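Local coordinates for protein salmonella plasmid virulence: SpvB (Salmonella typhimurium, PDB 6P0X) that is the N-terminal domain of a secreted virulence toxin that probably ADP-ribosylates host actin on arginine and so blocks its polymerisation, at residues A57-H62 / S70-G75; M291-P296 / T304-L309. One frame throughout, in Å; residues are numbered along the deposited sequence.

Contact 1. Residues A57-H62 / S70-G75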
loop_
_atom_site.group_PDB
_atom_site.type_symbol
_atom_site.label_atom_id
_atom_site.label_comp_id
_atom_site.label_asym_id
_atom_site.label_seq_id
_atom_site.Cartn_x
_atom_site.Cartn_y
_atom_site.Cartn_z
ATOM N N ALA A 57 -5.773 -9.162 4.511
ATOM C CA ALA A 57 -6.830 -9.326 3.524
ATOM C C ALA A 57 -7.882 -10.310 4.008
ATOM O O ALA A 57 -7.605 -11.201 4.816
ATOM C CB ALA A 57 -6.269 -9.800 2.175
ATOM N N ARG A 58 -9.098 -10.135 3.501
ATOM C CA ARG A 58 -10.156 -11.109 3.713
ATOM C C ARG A 58 -9.986 -12.265 2.741
ATOM O O ARG A 58 -9.632 -12.069 1.573
ATOM C CB ARG A 58 -11.531 -10.467 3.530
ATOM C CG ARG A 58 -11.867 -9.423 4.577
ATOM C CD ARG A 58 -13.320 -8.993 4.474
ATOM N NE ARG A 58 -13.604 -7.873 5.365
ATOM C CZ ARG A 58 -14.216 -7.986 6.538
ATOM N NH1 ARG A 58 -14.626 -9.173 6.966
ATOM N NH2 ARG A 58 -14.421 -6.907 7.282
ATOM N N ARG A 59 -10.223 -13.476 3.234
ATOM C CA ARG A 59 -10.095 -14.663 2.404
ATOM C C ARG A 59 -11.211 -14.723 1.364
ATOM O O ARG A 59 -12.345 -14.308 1.613
ATOM C CB ARG A 59 -10.131 -15.913 3.280
ATOM C CG ARG A 59 -9.591 -17.160 2.614
ATOM C CD ARG A 59 -9.805 -18.380 3.486
ATOM N NE ARG A 59 -9.121 -19.550 2.948
ATOM C CZ ARG A 59 -9.100 -20.742 3.534
ATOM N NH1 ARG A 59 -9.732 -20.934 4.684
ATOM N NH2 ARG A 59 -8.447 -21.743 2.965
ATOM N N THR A 60 -10.877 -15.245 0.178
ATOM C CA THR A 60 -11.865 -15.461 -0.872
ATOM C C THR A 60 -11.931 -16.895 -1.375
ATOM O O THR A 60 -12.913 -17.245 -2.034
ATOM C CB THR A 60 -11.595 -14.551 -2.082
ATOM O OG1 THR A 60 -10.296 -14.832 -2.619
ATOM C CG2 THR A 60 -11.671 -13.083 -1.683
ATOM N N SER A 61 -10.930 -17.728 -1.074
ATOM C CA SER A 61 -10.877 -19.078 -1.632
ATOM C C SER A 61 -12.120 -19.891 -1.287
ATOM O O SER A 61 -12.570 -20.716 -2.091
ATOM C CB SER A 61 -9.609 -19.787 -1.155
ATOM O OG SER A 61 -9.636 -19.986 0.247
ATOM N N HIS A 62 -12.678 -19.697 -0.088
ATOM C CA HIS A 62 -13.879 -20.407 0.341
ATOM C C HIS A 62 -15.140 -19.567 0.174
ATOM O O HIS A 62 -16.081 -19.700 0.962
ATOM C CB HIS A 62 -13.744 -20.873 1.792
ATOM C CG HIS A 62 -12.780 -22.002 1.981
ATOM N ND1 HIS A 62 -11.596 -22.103 1.279
ATOM C CD2 HIS A 62 -12.827 -23.086 2.791
ATOM C CE1 HIS A 62 -10.957 -23.198 1.650
ATOM N NE2 HIS A 62 -11.683 -23.811 2.567
ATOM N N SER A 70 -18.541 -14.218 10.141
ATOM C CA SER A 70 -18.165 -15.484 9.520
ATOM C C SER A 70 -16.983 -15.375 8.563
ATOM O O SER A 70 -16.583 -16.404 8.004
ATOM C CB SER A 70 -19.369 -16.077 8.782
ATOM O OG SER A 70 -19.667 -15.335 7.611
ATOM N N ASP A 71 -16.412 -14.191 8.353
ATOM C CA ASP A 71 -15.281 -14.069 7.441
ATOM C C ASP A 71 -13.983 -14.541 8.089
ATOM O O ASP A 71 -13.771 -14.399 9.299
ATOM C CB ASP A 71 -15.095 -12.622 6.979
ATOM C CG ASP A 71 -16.158 -12.170 5.987
ATOM O OD1 ASP A 71 -16.990 -12.997 5.549
ATOM O OD2 ASP A 71 -16.139 -10.975 5.626
ATOM N N GLU A 72 -13.110 -15.105 7.262
ATOM C CA GLU A 72 -11.731 -15.391 7.620
ATOM C C GLU A 72 -10.813 -14.329 7.029
ATOM O O GLU A 72 -11.100 -13.750 5.978
ATOM C CB GLU A 72 -11.300 -16.771 7.129
ATOM C CG GLU A 72 -12.114 -17.917 7.679
ATOM C CD GLU A 72 -11.598 -19.254 7.198
ATOM O OE1 GLU A 72 -11.702 -19.527 5.985
ATOM O OE2 GLU A 72 -11.066 -20.024 8.026
ATOM N N PHE A 73 -9.703 -14.080 7.718
ATOM C CA PHE A 73 -8.700 -13.122 7.278
ATOM C C PHE A 73 -7.406 -13.840 6.926
ATOM O O PHE A 73 -7.161 -14.974 7.345
ATOM C CB PHE A 73 -8.432 -12.069 8.354
ATOM C CG PHE A 73 -9.644 -11.286 8.747
ATOM C CD1 PHE A 73 -10.063 -10.205 7.988
ATOM C CD2 PHE A 73 -10.369 -11.630 9.877
ATOM C CE1 PHE A 73 -11.185 -9.479 8.348
ATOM C CE2 PHE A 73 -11.491 -10.909 10.242
ATOM C CZ PHE A 73 -11.900 -9.831 9.475
ATOM N N LEU A 74 -6.584 -13.168 6.128
ATOM C CA LEU A 74 -5.274 -13.663 5.729
ATOM C C LEU A 74 -4.194 -12.729 6.255
ATOM O O LEU A 74 -4.327 -11.503 6.171
ATOM C CB LEU A 74 -5.159 -13.783 4.207
ATOM C CG LEU A 74 -6.180 -14.678 3.504
ATOM C CD1 LEU A 74 -6.065 -14.544 1.991
ATOM C CD2 LEU A 74 -6.000 -16.124 3.937
ATOM N N GLY A 75 -3.127 -13.310 6.797
ATOM C CA GLY A 75 -2.059 -12.537 7.383
ATOM C C GLY A 75 -1.120 -11.958 6.344
ATOM O O GLY A 75 -1.361 -12.047 5.136
HETATM O O HOH W 1 -13.677 -14.497 4.286
#

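Contact 2. Residues M291-P296 / T304-L309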
loop_
_atom_site.group_PDB
_atom_site.type_symbol
_atom_site.label_atom_id
_atom_site.label_comp_id
_atom_site.label_asym_id
_atom_site.label_seq_id
_atom_site.Cartn_x
_atom_site.Cartn_y
_atom_site.Cartn_z
ATOM N N MET A 291 13.287 8.357 -7.279
ATOM C CA MET A 291 13.862 8.543 -5.951
ATOM C C MET A 291 14.157 10.024 -5.742
ATOM O O MET A 291 14.913 10.622 -6.517
ATOM C CB MET A 291 15.134 7.709 -5.790
ATOM C CG MET A 291 15.674 7.653 -4.369
ATOM S SD MET A 291 14.575 6.805 -3.220
ATOM C CE MET A 291 14.382 8.051 -1.948
ATOM N N PHE A 292 13.561 10.616 -4.706
ATOM C CA PHE A 292 13.741 12.027 -4.393
ATOM C C PHE A 292 14.364 12.187 -3.013
ATOM O O PHE A 292 13.996 11.479 -2.068
ATOM C CB PHE A 292 12.407 12.788 -4.428
ATOM C CG PHE A 292 11.923 13.122 -5.813
ATOM C CD1 PHE A 292 12.299 14.307 -6.424
ATOM C CD2 PHE A 292 11.068 12.266 -6.492
ATOM C CE1 PHE A 292 11.848 14.626 -7.693
ATOM C CE2 PHE A 292 10.611 12.579 -7.761
ATOM C CZ PHE A 292 11.002 13.761 -8.362
ATOM N N HIS A 293 15.298 13.128 -2.901
ATOM C CA HIS A 293 15.850 13.553 -1.625
ATOM C C HIS A 293 15.342 14.952 -1.297
ATOM O O HIS A 293 15.039 15.745 -2.193
ATOM C CB HIS A 293 17.383 13.551 -1.649
ATOM C CG HIS A 293 17.987 12.188 -1.787
ATOM N ND1 HIS A 293 19.349 11.977 -1.806
ATOM C CD2 HIS A 293 17.417 10.967 -1.914
ATOM C CE1 HIS A 293 19.592 10.686 -1.939
ATOM N NE2 HIS A 293 18.436 10.050 -2.008
ATOM N N HIS A 294 15.268 15.259 0.003
ATOM C CA HIS A 294 14.702 16.522 0.487
ATOM C C HIS A 294 15.684 17.138 1.480
ATOM O O HIS A 294 15.510 17.044 2.697
ATOM C CB HIS A 294 13.325 16.306 1.112
ATOM C CG HIS A 294 12.363 15.590 0.218
ATOM N ND1 HIS A 294 11.643 16.231 -0.767
ATOM C CD2 HIS A 294 12.001 14.286 0.159
ATOM C CE1 HIS A 294 10.880 15.355 -1.395
ATOM N NE2 HIS A 294 11.078 14.167 -0.852
ATOM N N PHE A 295 16.717 17.784 0.945
ATOM C CA PHE A 295 17.739 18.471 1.730
ATOM C C PHE A 295 17.807 19.924 1.269
ATOM O O PHE A 295 18.777 20.338 0.620
ATOM C CB PHE A 295 19.095 17.782 1.596
ATOM C CG PHE A 295 19.149 16.408 2.204
ATOM C CD1 PHE A 295 18.703 15.299 1.501
ATOM C CD2 PHE A 295 19.661 16.225 3.480
ATOM C CE1 PHE A 295 18.759 14.035 2.063
ATOM C CE2 PHE A 295 19.721 14.965 4.047
ATOM C CZ PHE A 295 19.269 13.869 3.338
ATOM N N PRO A 296 16.788 20.725 1.589
ATOM C CA PRO A 296 16.729 22.094 1.048
ATOM C C PRO A 296 17.875 22.988 1.486
ATOM O O PRO A 296 18.308 23.847 0.707
ATOM C CB PRO A 296 15.380 22.612 1.566
ATOM C CG PRO A 296 15.127 21.821 2.805
ATOM C CD PRO A 296 15.692 20.455 2.537
ATOM N N THR A 304 14.918 16.953 -4.843
ATOM C CA THR A 304 16.067 16.638 -5.691
ATOM C C THR A 304 15.917 15.222 -6.228
ATOM O O THR A 304 15.980 14.255 -5.462
ATOM C CB THR A 304 17.378 16.778 -4.919
ATOM O OG1 THR A 304 17.547 18.138 -4.501
ATOM C CG2 THR A 304 18.549 16.373 -5.799
ATOM N N LEU A 305 15.731 15.098 -7.539
ATOM C CA LEU A 305 15.646 13.790 -8.172
ATOM C C LEU A 305 17.043 13.200 -8.305
ATOM O O LEU A 305 17.950 13.841 -8.847
ATOM C CB LEU A 305 14.987 13.900 -9.545
ATOM C CG LEU A 305 14.964 12.639 -10.409
ATOM C CD1 LEU A 305 14.168 11.539 -9.719
ATOM C CD2 LEU A 305 14.402 12.936 -11.791
ATOM N N VAL A 306 17.216 11.976 -7.814
ATOM C CA VAL A 306 18.514 11.325 -7.834
ATOM C C VAL A 306 18.531 10.106 -8.752
ATOM O O VAL A 306 19.589 9.772 -9.302
ATOM C CB VAL A 306 18.980 10.952 -6.411
ATOM C CG1 VAL A 306 18.930 12.180 -5.504
ATOM C CG2 VAL A 306 18.133 9.839 -5.845
ATOM N N SER A 307 17.400 9.437 -8.943
ATOM C CA SER A 307 17.371 8.254 -9.789
ATOM C C SER A 307 15.976 8.090 -10.377
ATOM O O SER A 307 14.975 8.382 -9.713
ATOM C CB SER A 307 17.780 7.005 -9.000
ATOM O OG SER A 307 18.063 5.924 -9.864
ATOM N N ARG A 308 15.920 7.630 -11.631
ATOM C CA ARG A 308 14.661 7.452 -12.349
ATOM C C ARG A 308 14.656 6.071 -12.989
ATOM O O ARG A 308 15.357 5.846 -13.977
ATOM C CB ARG A 308 14.485 8.538 -13.414
ATOM C CG ARG A 308 13.293 8.332 -14.338
ATOM C CD ARG A 308 13.234 9.415 -15.398
ATOM N NE ARG A 308 11.920 9.476 -16.032
ATOM C CZ ARG A 308 11.628 10.245 -17.077
ATOM N NH1 ARG A 308 12.556 11.026 -17.609
ATOM N NH2 ARG A 308 10.406 10.236 -17.589
ATOM N N LEU A 309 13.861 5.150 -12.453
ATOM C CA LEU A 309 13.664 3.853 -13.084
ATOM C C LEU A 309 12.515 3.999 -14.072
ATOM O O LEU A 309 11.357 4.160 -13.670
ATOM C CB LEU A 309 13.374 2.773 -12.045
ATOM C CG LEU A 309 12.933 1.413 -12.599
ATOM C CD1 LEU A 309 14.017 0.798 -13.472
ATOM C CD2 LEU A 309 12.533 0.456 -11.479
HETATM O O HOH W 2 16.466 18.797 -1.943
#

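Contact 1. Residues A57-H62 / S70-G75
R58 and F73 form a non-hydrogen-bonded antiparallel pair whose side chains diverge at the backbone but meet further out, and here packing is tight. The extended R58 chain runs alongside F73, with R58 CG 3.8 Å from F73 CE1, which also sits over one guanidinium face near its rim; the planes are 48° apart. Arginine suits this buried place because its methylenes pack on the ring while its charged end is satisfied: R58 NH1 forms a salt bridge with D71 OD2 (2.7 Å), though a weak hydrogen bond, and NE bonds to T166 O. Y113 and W137 meet the F73 ring edge-to-face. Next door, small A57 and L74 exchange two backbone bonds, L74 N to A57 O being the shorter at 2.6 Å.

The looser side begins at R59 and E72, both partly exposed, with S61 and H62 exposed beyond them. R59 N bonds E72 O (2.9 Å), and a water links R59 O to E72 N. With CG anti to the backbone N (chi1 -162°), R59 lies beside oppositely charged E72; R59 NH1 makes a salt bridge to E72 OE1 (2.7 Å), on the syn side but 30° out of the carboxylate plane. Apolar L74 packs CD2 on R59 CG (4.0 Å). H62 ND1 lies over the same guanidinium. Strands 55-58 and 73-74 are thus the antiparallel arms of a hairpin with a long, irregular connection, 55-58 also pairing with 165-175.

Contact 2. Residues M291-P296 / T304-L309
V306 lies over the ring of H293 and L305 over that of F292, on opposite faces of the pairing. V306 CG1 stands almost above the centre of the H293 imidazole, 3.8 Å from its centroid and 11° off the normal, and the two side chains cross at about a right angle. On the other face L305 crosses the F292 ring at a slant: CD1 lies over the ring 4.2 Å from the centroid, displaced toward the rim, while L305 CB touches F292 CE1. Leucine reaches this far because its CG is anti to the backbone N (chi1 173°). M291 runs beside V306, with M291 CG 3.6 Å from V306 CG2; this second methyl also lies against the NE2 side of the H293 ring.

A beta bulge accompanies this arrangement. M291 pairs with S307 but F292 with L305, leaving V306 as the extra residue, with the helix-like psi (-29°) usual for the first residue of a classic bulge; V306 N still bonds M291 O at 3.0 Å. H293 and T304 exchange two backbone bonds where the loop enters and leaves, and a water joins T304 OG1 to F295 N.

F292 and L305 suit an apolar face, with the F258 ring edge-to-face to F292. Chemically, then, backbone bonds set the register, dispersion contributes to the ring contacts, and polar ends are tied beyond both strands: S23 OG anchors H293 NE2, and E301 OE2 bonds T304 OG1.

Followed from the N terminus, the chain closes contact 1 first: strand 55-58 leads into the irregular stretch 59-72, and the return joins it at 73-74. The chain then builds most of the domain's antiparallel strands before contact 2 opens. There 288-293 and 304-314 flank the connection 294-303, which carries the short helix 296-299. The contacts are therefore in series, neither nested nor crossed. The centres of contact 1 and contact 2 are about 39 Å apart, and the two contacts lie on opposite sides of the chain's centre. Contact 1 adjoins strand 165-175, whereas contact 2 joins the pairing with 237-244 to that with 321-328 near the C terminus.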